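Local coordinates for protein aminopentol aminotransferase (Sphingopyxis macrogoltabida, PDB 6HBS) that transfers the amino group of aminopentol (hydrolysed fumonisin B1) to pyruvate or another alpha-keto acid with the help of pyridoxal 5'-phosphate, a step in fumonisin degradation, at residues F193-P196 / F197-V201; A208-E211 / F212-A216; V229-V232 / R233-F236. All coordinates share one frame; numbering follows the deposited sequence.

How the contacts relate
The three contacts follow one another along the chain, and none encloses or crosses another. Contact 1 is the turn after strand 189-194, leading into the short strand 197-198. Contact 2 opens helix 210-223, and A208 just before it packs against P196 and F197 of contact 1. Contact 3 is the turn after strand 226-230. Strands 189-194 and 226-230 are parallel neighbours in the seven-stranded sheet, and helix 210-223 joins them in a beta-alpha-beta crossover. Contacts 1 and 3, with centres about 9 Å apart, are joined directly: A194 O probably accepts from D230 N, and P196 touches D230 and D231. Contact 2 does not touch contact 3.

Contact 1: F193-P196 / F197-V201; sequences FATP and FRHEV
F197 meets the two residues before it in different ways. T195 OG1 donates its hydrogen to F197 O, 2.7 Å away. The hydroxyl reaches the carbonyl from above, 37° out of its plane. P196 makes the corner of the turn. F197 points away from it, yet F197 CB touches the P196 carbonyl group, and the F197 ring lies obliquely against the same carbonyl carbon. On its other flank, P196 CD lies 4.0 Å from H199 NE2, at a slant to the imidazole.

This is the turn after strand 189-194 of the large sheet, in the class-III aminotransferase domain. H199 here belongs to the pyridoxal phosphate pocket and touches the cofactor. The imidazole has T195 OG1 and F197 O over the same face. H199 CD2 lies over the centre of the F197 ring, 3.8 Å above the plane.

A chi1 of 63° sets T195 OG1 between the backbone N and the carbonyl carbon, and T195 CG2 comes within 3.6 Å of H199 CE1. OG1 also accepts from two waters. The nearer one, 2.8 Å from T195 OG1, receives the N-H of H199 and donates to E200 OE1. The other, a longer 3.3 Å from T195 OG1, takes a hydrogen from R198 NH1. Outside the turn, the carbonyl oxygen of P196 accepts from W244 NE1, and that of T195 from Y172 OH.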
ATOM      1  N   PHE A 193      21.013   4.801   1.520  1.00 18.09           N
ATOM      2  CA  PHE A 193      20.079   3.971   2.263  1.00 19.75           C
ATOM      3  C   PHE A 193      20.891   2.948   3.055  1.00 20.94           C
ATOM      4  O   PHE A 193      21.791   2.281   2.477  1.00 21.49           O
ATOM      5  CB  PHE A 193      19.129   3.209   1.337  1.00 18.68           C
ATOM      6  CG  PHE A 193      17.973   4.007   0.794  1.00 19.67           C
ATOM      7  CD1 PHE A 193      18.175   5.073  -0.060  1.00 20.11           C
ATOM      8  CD2 PHE A 193      16.664   3.675   1.141  1.00 20.50           C
ATOM      9  CE1 PHE A 193      17.100   5.794  -0.567  1.00 22.22           C
ATOM     10  CE2 PHE A 193      15.597   4.395   0.636  1.00 18.84           C
ATOM     11  CZ  PHE A 193      15.809   5.455  -0.212  1.00 19.45           C
ATOM     12  N   ALA A 194      20.552   2.819   4.344  1.00 20.63           N
ATOM     13  CA  ALA A 194      21.090   1.785   5.229  1.00 19.32           C
ATOM     14  C   ALA A 194      19.958   1.208   6.096  1.00 19.18           C
ATOM     15  O   ALA A 194      19.231   1.956   6.703  1.00 18.05           O
ATOM     16  CB  ALA A 194      22.162   2.398   6.082  1.00 18.22           C
ATOM     17  N   THR A 195      19.861  -0.124   6.172  1.00 19.73           N
ATOM     18  CA  THR A 195      19.154  -0.805   7.248  1.00 19.76           C
ATOM     19  C   THR A 195      20.014  -0.692   8.504  1.00 20.49           C
ATOM     20  O   THR A 195      21.232  -0.532   8.430  1.00 22.36           O
ATOM     21  CB  THR A 195      18.828  -2.260   6.899  1.00 19.55           C
ATOM     22  OG1 THR A 195      20.003  -3.052   6.710  1.00 20.44           O
ATOM     23  CG2 THR A 195      17.949  -2.346   5.679  1.00 19.96           C
ATOM     24  N   PRO A 196      19.416  -0.692   9.700  1.00 21.05           N
ATOM     25  CA  PRO A 196      20.171  -0.396  10.911  1.00 19.44           C
ATOM     26  C   PRO A 196      21.049  -1.559  11.390  1.00 19.60           C
ATOM     27  O   PRO A 196      21.954  -1.323  12.168  1.00 21.76           O
ATOM     28  CB  PRO A 196      19.115  -0.037  11.958  1.00 19.65           C
ATOM     29  CG  PRO A 196      17.845  -0.691  11.457  1.00 20.52           C
ATOM     30  CD  PRO A 196      17.966  -0.833   9.958  1.00 20.37           C
ATOM     31  N   PHE A 197      20.785  -2.770  10.905  1.00 20.89           N
ATOM     32  CA  PHE A 197      21.759  -3.870  10.947  1.00 20.31           C
ATOM     33  C   PHE A 197      21.564  -4.710   9.681  1.00 20.93           C
ATOM     34  O   PHE A 197      20.626  -4.447   8.888  1.00 21.35           O
ATOM     35  CB  PHE A 197      21.662  -4.649  12.267  1.00 20.89           C
ATOM     36  CG  PHE A 197      20.355  -5.320  12.593  1.00 19.41           C
ATOM     37  CD1 PHE A 197      19.342  -4.635  13.253  1.00 18.80           C
ATOM     38  CD2 PHE A 197      20.174  -6.668  12.304  1.00 19.18           C
ATOM     39  CE1 PHE A 197      18.157  -5.284  13.584  1.00 19.69           C
ATOM     40  CE2 PHE A 197      18.985  -7.315  12.631  1.00 20.53           C
ATOM     41  CZ  PHE A 197      17.972  -6.618  13.254  1.00 19.10           C
ATOM     42  N   ARG A 198      22.432  -5.710   9.471  1.00 19.59           N
ATOM     43  CA  ARG A 198      22.302  -6.595   8.344  1.00 18.95           C
ATOM     44  C   ARG A 198      21.256  -7.657   8.688  1.00 19.35           C
ATOM     45  O   ARG A 198      21.482  -8.494   9.598  1.00 19.60           O
ATOM     46  CB  ARG A 198      23.638  -7.260   8.003  1.00 21.64           C
ATOM     47  CG  ARG A 198      23.585  -8.135   6.758  1.00 21.60           C
ATOM     48  CD  ARG A 198      23.406  -7.297   5.507  1.00 22.05           C
ATOM     49  NE  ARG A 198      23.489  -8.122   4.314  1.00 22.46           N
ATOM     50  CZ  ARG A 198      23.453  -7.654   3.074  1.00 24.64           C
ATOM     51  NH1 ARG A 198      23.141  -6.380   2.847  1.00 19.90           N
ATOM     52  NH2 ARG A 198      23.749  -8.480   2.086  1.00 22.90           N
ATOM     53  N   HIS A 199      20.110  -7.609   7.988  1.00 19.03           N
ATOM     54  CA  HIS A 199      18.989  -8.516   8.223  1.00 20.51           C
ATOM     55  C   HIS A 199      18.445  -9.002   6.880  1.00 21.82           C
ATOM     56  O   HIS A 199      17.474  -8.442   6.346  1.00 21.17           O
ATOM     57  CB  HIS A 199      17.928  -7.907   9.167  1.00 19.48           C
ATOM     58  CG  HIS A 199      17.429  -6.524   8.857  1.00 19.79           C
ATOM     59  ND1 HIS A 199      16.886  -6.169   7.631  1.00 18.53           N
ATOM     60  CD2 HIS A 199      17.292  -5.437   9.651  1.00 21.05           C
ATOM     61  CE1 HIS A 199      16.491  -4.904   7.688  1.00 19.67           C
ATOM     62  NE2 HIS A 199      16.705  -4.433   8.921  1.00 18.74           N
ATOM     63  N   GLU A 200      19.094 -10.037   6.324  1.00 20.55           N
ATOM     64  CA  GLU A 200      18.709 -10.563   5.009  1.00 21.56           C
ATOM     65  C   GLU A 200      18.600 -12.082   5.046  1.00 22.76           C
ATOM     66  O   GLU A 200      19.239 -12.743   5.874  1.00 22.25           O
ATOM     67  CB  GLU A 200      19.719 -10.124   3.941  1.00 22.38           C
ATOM     68  CG  GLU A 200      19.864  -8.607   3.852  1.00 22.73           C
ATOM     69  CD  GLU A 200      18.589  -7.852   3.496  1.00 21.38           C
ATOM     70  OE1 GLU A 200      18.468  -6.651   3.856  1.00 22.17           O
ATOM     71  OE2 GLU A 200      17.740  -8.442   2.840  1.00 21.67           O
ATOM     72  N   VAL A 201      17.866 -12.608   4.059  1.00 23.45           N
ATOM     73  CA  VAL A 201      17.599 -14.029   3.930  1.00 23.71           C
ATOM     74  C   VAL A 201      18.865 -14.805   3.554  1.00 24.84           C
ATOM     75  O   VAL A 201      19.735 -14.313   2.855  1.00 23.53           O
ATOM     76  CB  VAL A 201      16.456 -14.331   2.944  1.00 24.43           C
ATOM     77  CG1 VAL A 201      15.148 -13.742   3.460  1.00 23.24           C
ATOM     78  CG2 VAL A 201      16.786 -13.862   1.526  1.00 24.85           C
TER
HETATM   79  O   HOH W   1      19.986  -5.676   5.737  1.00 20.63           O
HETATM   80  O   HOH W   2      22.137  -4.332   4.549  1.00 21.06           O

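Contact 2: A208-E211 / F212-A216; sequences AQLE and FARTA
L210 and R214 meet one turn apart, in the first turns of helix 210-223. Q209 is the N-cap residue. The helix forms the connection of a beta-alpha-beta crossover.

Backbone hydrogen bonds start the helix. A213 N donates to Q209 O at 3.1 Å. R214 N donates to L210 O at 2.9 Å. The next in the series runs from T215 N to E211 O, at 3.0 Å.

Van der Waals contact is close on the outer side. L210 CD2 rests on one face of the R214 guanidinium, off-centre, and is only 3.2 Å from R214 NH1. L210 CD1 lies against R214 NE at 3.4 Å. R214 CG stands beside the backbone N (chi1 -77°), and the extended chain then carries the guanidinium back to L210. On the inner side F212 points its ring at Y172 and L178, A213 packs on W244, and T215 touches helix 175-184.

The charged pair is looser. E211 OE2 lies near the guanidinium plane, at its edge, and forms a long salt bridge of 3.8 Å with R214 NH1. The carboxylate and guanidinium planes are 48° apart, so the two groups do not pair flat.

One side-chain hydroxyl joins the backbone bonds. T215 has chi1 -58°, with OG1 beside its own backbone N. E211 O is thus gripped twice by T215, and the two donors come from opposite faces of its carbonyl plane; T215 OG1 reaches E211 O at 2.8 Å.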
ATOM      1  N   ALA A 208      25.300  -3.202  13.127  1.00 23.42           N
ATOM      2  CA  ALA A 208      25.993  -2.121  12.401  1.00 24.39           C
ATOM      3  C   ALA A 208      27.256  -1.781  13.179  1.00 26.05           C
ATOM      4  O   ALA A 208      27.223  -1.734  14.417  1.00 23.45           O
ATOM      5  CB  ALA A 208      25.149  -0.885  12.237  1.00 25.29           C
ATOM      6  N   GLN A 209      28.335  -1.559  12.434  1.00 27.07           N
ATOM      7  CA  GLN A 209      29.591  -1.152  13.002  1.00 31.35           C
ATOM      8  C   GLN A 209      29.583   0.373  13.074  1.00 30.06           C
ATOM      9  O   GLN A 209      29.164   1.063  12.148  1.00 28.01           O
ATOM     10  CB  GLN A 209      30.766  -1.688  12.179  1.00 32.33           C
ATOM     11  CG  GLN A 209      31.019  -3.173  12.394  1.00 37.83           C
ATOM     12  CD  GLN A 209      31.816  -3.843  11.298  1.00 44.78           C
ATOM     13  OE1 GLN A 209      32.585  -3.220  10.560  1.00 44.70           O
ATOM     14  NE2 GLN A 209      31.650  -5.156  11.201  1.00 55.39           N
ATOM     15  N   LEU A 210      30.094   0.875  14.195  1.00 31.15           N
ATOM     16  CA  LEU A 210      30.156   2.274  14.472  1.00 33.19           C
ATOM     17  C   LEU A 210      30.899   3.008  13.344  1.00 32.69           C
ATOM     18  O   LEU A 210      30.456   4.052  12.891  1.00 29.06           O
ATOM     19  CB  LEU A 210      30.863   2.415  15.820  1.00 36.97           C
ATOM     20  CG  LEU A 210      30.904   3.815  16.410  1.00 42.04           C
ATOM     21  CD1 LEU A 210      29.520   4.450  16.417  1.00 44.86           C
ATOM     22  CD2 LEU A 210      31.500   3.772  17.815  1.00 45.08           C
ATOM     23  N   GLU A 211      32.030   2.462  12.880  1.00 30.49           N
ATOM     24  CA  GLU A 211      32.827   3.200  11.925  1.00 32.57           C
ATOM     25  C   GLU A 211      32.028   3.309  10.625  1.00 27.64           C
ATOM     26  O   GLU A 211      32.118   4.323   9.937  1.00 26.49           O
ATOM     27  CB  GLU A 211      34.223   2.598  11.721  1.00 37.86           C
ATOM     28  CG  GLU A 211      35.327   3.642  11.860  1.00 48.82           C
ATOM     29  CD  GLU A 211      35.170   4.577  13.061  1.00 54.03           C
ATOM     30  OE1 GLU A 211      34.963   5.791  12.846  1.00 59.72           O
ATOM     31  OE2 GLU A 211      35.210   4.092  14.214  1.00 57.26           O
ATOM     32  N   PHE A 212      31.242   2.272  10.314  1.00 26.89           N
ATOM     33  CA  PHE A 212      30.435   2.269   9.088  1.00 26.01           C
ATOM     34  C   PHE A 212      29.389   3.395   9.177  1.00 23.71           C
ATOM     35  O   PHE A 212      29.238   4.179   8.267  1.00 23.32           O
ATOM     36  CB  PHE A 212      29.861   0.874   8.831  1.00 24.30           C
ATOM     37  CG  PHE A 212      28.739   0.874   7.828  1.00 24.70           C
ATOM     38  CD1 PHE A 212      28.988   1.128   6.489  1.00 24.15           C
ATOM     39  CD2 PHE A 212      27.426   0.665   8.231  1.00 25.11           C
ATOM     40  CE1 PHE A 212      27.956   1.135   5.561  1.00 26.08           C
ATOM     41  CE2 PHE A 212      26.394   0.672   7.302  1.00 24.48           C
ATOM     42  CZ  PHE A 212      26.652   0.924   5.975  1.00 25.39           C
ATOM     43  N   ALA A 213      28.689   3.467  10.312  1.00 24.82           N
ATOM     44  CA  ALA A 213      27.587   4.416  10.529  1.00 24.56           C
ATOM     45  C   ALA A 213      28.108   5.859  10.539  1.00 25.07           C
ATOM     46  O   ALA A 213      27.502   6.726   9.937  1.00 23.89           O
ATOM     47  CB  ALA A 213      26.836   4.055  11.801  1.00 23.72           C
ATOM     48  N   ARG A 214      29.251   6.098  11.204  1.00 24.80           N
ATOM     49  CA  ARG A 214      29.868   7.408  11.216  1.00 25.16           C
ATOM     50  C   ARG A 214      30.268   7.823   9.800  1.00 23.15           C
ATOM     51  O   ARG A 214      30.032   8.926   9.388  1.00 23.69           O
ATOM     52  CB  ARG A 214      31.088   7.431  12.134  1.00 29.32           C
ATOM     53  CG  ARG A 214      30.717   7.494  13.601  1.00 32.70           C
ATOM     54  CD  ARG A 214      31.882   7.115  14.488  1.00 36.61           C
ATOM     55  NE  ARG A 214      31.460   7.246  15.875  1.00 40.87           N
ATOM     56  CZ  ARG A 214      32.201   6.921  16.936  1.00 49.47           C
ATOM     57  NH1 ARG A 214      33.286   6.169  16.799  1.00 46.44           N
ATOM     58  NH2 ARG A 214      31.849   7.360  18.134  1.00 48.17           N
ATOM     59  N   THR A 215      30.882   6.919   9.045  1.00 24.89           N
ATOM     60  CA  THR A 215      31.259   7.259   7.710  1.00 24.19           C
ATOM     61  C   THR A 215      30.013   7.608   6.861  1.00 24.00           C
ATOM     62  O   THR A 215      30.046   8.530   6.069  1.00 21.30           O
ATOM     63  CB  THR A 215      32.059   6.136   7.063  1.00 27.03           C
ATOM     64  OG1 THR A 215      33.195   5.900   7.893  1.00 27.45           O
ATOM     65  CG2 THR A 215      32.456   6.482   5.642  1.00 27.76           C
ATOM     66  N   ALA A 216      28.908   6.876   7.031  1.00 22.96           N
ATOM     67  CA  ALA A 216      27.702   7.213   6.287  1.00 21.88           C
ATOM     68  C   ALA A 216      27.307   8.657   6.609  1.00 21.56           C
ATOM     69  O   ALA A 216      27.005   9.458   5.700  1.00 23.35           O
ATOM     70  CB  ALA A 216      26.599   6.214   6.605  1.00 23.24           C
TER

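Contact 3: V229-V232 / R233-F236; sequences VDDV and RAGF. With PLP (pyridoxal-5'-phosphate), chain C.
D231 O accepts a hydrogen bond from G235 N at 2.9 Å, closing the turn after strand 226-230. The bond is bent, 135° at the hydrogen, and the donor stands above the carbonyl plane. G235 has no side chain, and G235 CA comes within 3.5 Å of D231 OD1. The hydrogen bond of D231 OD1 goes to S243 OG, not to G235.

The tight part faces the cofactor. V232 lies over one face of the pyridine ring, with V232 CG1 3.6 Å from PLP C4. It also touches K258, by similarity the lysine that carries the cofactor, though no covalent link is modelled here. R233 reaches round to the phenolic oxygen. Its chain is bent at chi3 (-64°), which brings the edge of the guanidinium to PLP O3. The bond from R233 NE to PLP O3 is 2.8 Å long and nearly straight (171°). R233 NH2 adds a weak one. D230 OD2 lies 2.7 Å from PLP N1; the same oxygen is hydrogen-bonded to H146 ND1. D230 OD1 takes the N-H of V232, 3.1 Å from V232 N. This Asx turn helps to fix the carboxylate.

The other side of the turn is looser, and two single waters lie against its backbone. One donates to D230 O at 2.8 Å and accepts from A234 N, so it bridges D230 and the loop. Another sits beside V232 O and G235 O, but it may not have a proton for each.

An aspartate on a strand of the large sheet, facing the pyridine nitrogen, is a hallmark of fold-type I aminotransferases, the fold of the class-III family.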
ATOM      1  N   VAL A 229      17.745   5.982   6.980  1.00 18.78           N
ATOM      2  CA  VAL A 229      17.764   4.700   7.683  1.00 17.80           C
ATOM      3  C   VAL A 229      16.444   3.990   7.401  1.00 17.47           C
ATOM      4  O   VAL A 229      15.386   4.533   7.693  1.00 19.23           O
ATOM      5  CB  VAL A 229      18.019   4.880   9.181  1.00 18.63           C
ATOM      6  CG1 VAL A 229      17.690   3.627   9.965  1.00 19.80           C
ATOM      7  CG2 VAL A 229      19.447   5.305   9.442  1.00 21.05           C
ATOM      8  N   ASP A 230      16.512   2.769   6.860  1.00 17.07           N
ATOM      9  CA  ASP A 230      15.324   1.987   6.606  1.00 16.55           C
ATOM     10  C   ASP A 230      15.009   1.159   7.855  1.00 16.89           C
ATOM     11  O   ASP A 230      15.577   0.107   8.033  1.00 16.84           O
ATOM     12  CB  ASP A 230      15.469   1.152   5.340  1.00 15.90           C
ATOM     13  CG  ASP A 230      14.242   0.347   5.023  1.00 18.21           C
ATOM     14  OD1 ASP A 230      13.312   0.343   5.870  1.00 18.24           O
ATOM     15  OD2 ASP A 230      14.264  -0.346   3.991  1.00 18.96           O
ATOM     16  N   ASP A 231      14.074   1.663   8.676  1.00 16.82           N
ATOM     17  CA  ASP A 231      13.701   1.069   9.952  1.00 16.89           C
ATOM     18  C   ASP A 231      12.371   0.325   9.835  1.00 18.35           C
ATOM     19  O   ASP A 231      11.720   0.084  10.876  1.00 17.24           O
ATOM     20  CB  ASP A 231      13.630   2.099  11.069  1.00 16.46           C
ATOM     21  CG  ASP A 231      14.626   1.851  12.183  1.00 18.73           C
ATOM     22  OD1 ASP A 231      14.888   0.653  12.495  1.00 17.72           O
ATOM     23  OD2 ASP A 231      15.082   2.856  12.771  1.00 18.84           O
ATOM     24  N   VAL A 232      12.005  -0.086   8.606  1.00 16.84           N
ATOM     25  CA  VAL A 232      10.717  -0.751   8.403  1.00 16.14           C
ATOM     26  C   VAL A 232      10.688  -2.081   9.181  1.00 16.70           C
ATOM     27  O   VAL A 232       9.637  -2.465   9.740  1.00 15.73           O
ATOM     28  CB  VAL A 232      10.411  -0.939   6.901  1.00 15.98           C
ATOM     29  CG1 VAL A 232       9.239  -1.898   6.698  1.00 15.56           C
ATOM     30  CG2 VAL A 232      10.131   0.399   6.235  1.00 15.47           C
ATOM     31  N   ARG A 233      11.811  -2.814   9.155  1.00 16.15           N
ATOM     32  CA  ARG A 233      11.898  -4.106   9.763  1.00 18.85           C
ATOM     33  C   ARG A 233      12.248  -4.029  11.258  1.00 17.55           C
ATOM     34  O   ARG A 233      11.624  -4.744  12.092  1.00 17.49           O
ATOM     35  CB  ARG A 233      12.892  -5.022   9.053  1.00 19.95           C
ATOM     36  CG  ARG A 233      12.561  -6.487   9.307  1.00 22.10           C
ATOM     37  CD  ARG A 233      13.498  -7.476   8.650  1.00 24.84           C
ATOM     38  NE  ARG A 233      13.432  -7.402   7.200  1.00 26.00           N
ATOM     39  CZ  ARG A 233      14.071  -8.210   6.359  1.00 30.25           C
ATOM     40  NH1 ARG A 233      14.601  -9.345   6.797  1.00 28.39           N
ATOM     41  NH2 ARG A 233      14.139  -7.899   5.070  1.00 29.17           N
ATOM     42  N   ALA A 234      13.265  -3.236  11.608  1.00 16.84           N
ATOM     43  CA  ALA A 234      13.818  -3.236  12.991  1.00 17.94           C
ATOM     44  C   ALA A 234      13.150  -2.189  13.901  1.00 17.15           C
ATOM     45  O   ALA A 234      13.336  -2.229  15.112  1.00 16.67           O
ATOM     46  CB  ALA A 234      15.311  -3.004  12.920  1.00 18.99           C
ATOM     47  N   GLY A 235      12.404  -1.236  13.319  1.00 16.45           N
ATOM     48  CA  GLY A 235      11.873  -0.144  14.078  1.00 16.58           C
ATOM     49  C   GLY A 235      11.043  -0.657  15.264  1.00 17.27           C
ATOM     50  O   GLY A 235      10.248  -1.582  15.126  1.00 17.99           O
ATOM     51  N   PHE A 236      11.354  -0.113  16.442  1.00 18.11           N
ATOM     52  CA  PHE A 236      10.706  -0.342  17.721  1.00 17.71           C
ATOM     53  C   PHE A 236      11.023  -1.712  18.325  1.00 18.62           C
ATOM     54  O   PHE A 236      10.512  -2.012  19.412  1.00 18.71           O
ATOM     55  CB  PHE A 236       9.192  -0.135  17.643  1.00 17.39           C
ATOM     56  CG  PHE A 236       8.864   1.283  17.299  1.00 17.56           C
ATOM     57  CD1 PHE A 236       9.338   2.308  18.086  1.00 17.91           C
ATOM     58  CD2 PHE A 236       8.065   1.592  16.209  1.00 17.57           C
ATOM     59  CE1 PHE A 236       9.025   3.618  17.786  1.00 20.00           C
ATOM     60  CE2 PHE A 236       7.742   2.909  15.930  1.00 17.83           C
ATOM     61  CZ  PHE A 236       8.221   3.911  16.710  1.00 19.16           C
TER
HETATM   62  N1  PLP C 501      12.338  -2.232   4.009  1.00 22.84           N
HETATM   63  C2  PLP C 501      12.667  -3.241   4.845  1.00 22.56           C
HETATM   64  C2A PLP C 501      13.953  -3.221   5.637  1.00 22.58           C
HETATM   65  C3  PLP C 501      11.725  -4.340   5.039  1.00 23.46           C
HETATM   66  O3  PLP C 501      12.016  -5.358   5.876  1.00 27.16           O
HETATM   67  C4  PLP C 501      10.438  -4.323   4.307  1.00 24.14           C
HETATM   68  C4A PLP C 501       9.495  -5.448   4.543  1.00 27.75           C
HETATM   69  C5  PLP C 501      10.227  -3.182   3.366  1.00 22.24           C
HETATM   70  C6  PLP C 501      11.191  -2.184   3.296  1.00 21.74           C
HETATM   71  C5A PLP C 501       8.960  -3.036   2.524  1.00 22.22           C
HETATM   72  O4P PLP C 501       7.769  -3.015   3.352  1.00 21.35           O
HETATM   73  P   PLP C 501       6.452  -3.603   2.634  1.00 20.19           P
HETATM   74  O1P PLP C 501       6.623  -5.043   2.449  1.00 21.89           O
HETATM   75  O2P PLP C 501       6.402  -2.907   1.304  1.00 18.60           O
HETATM   76  O3P PLP C 501       5.391  -3.222   3.643  1.00 18.00           O
HETATM   77  O   HOH W   3      14.904  -2.237   9.314  1.00 14.48           O
HETATM   78  O   HOH W   4       9.117  -2.493  12.429  1.00 19.71           O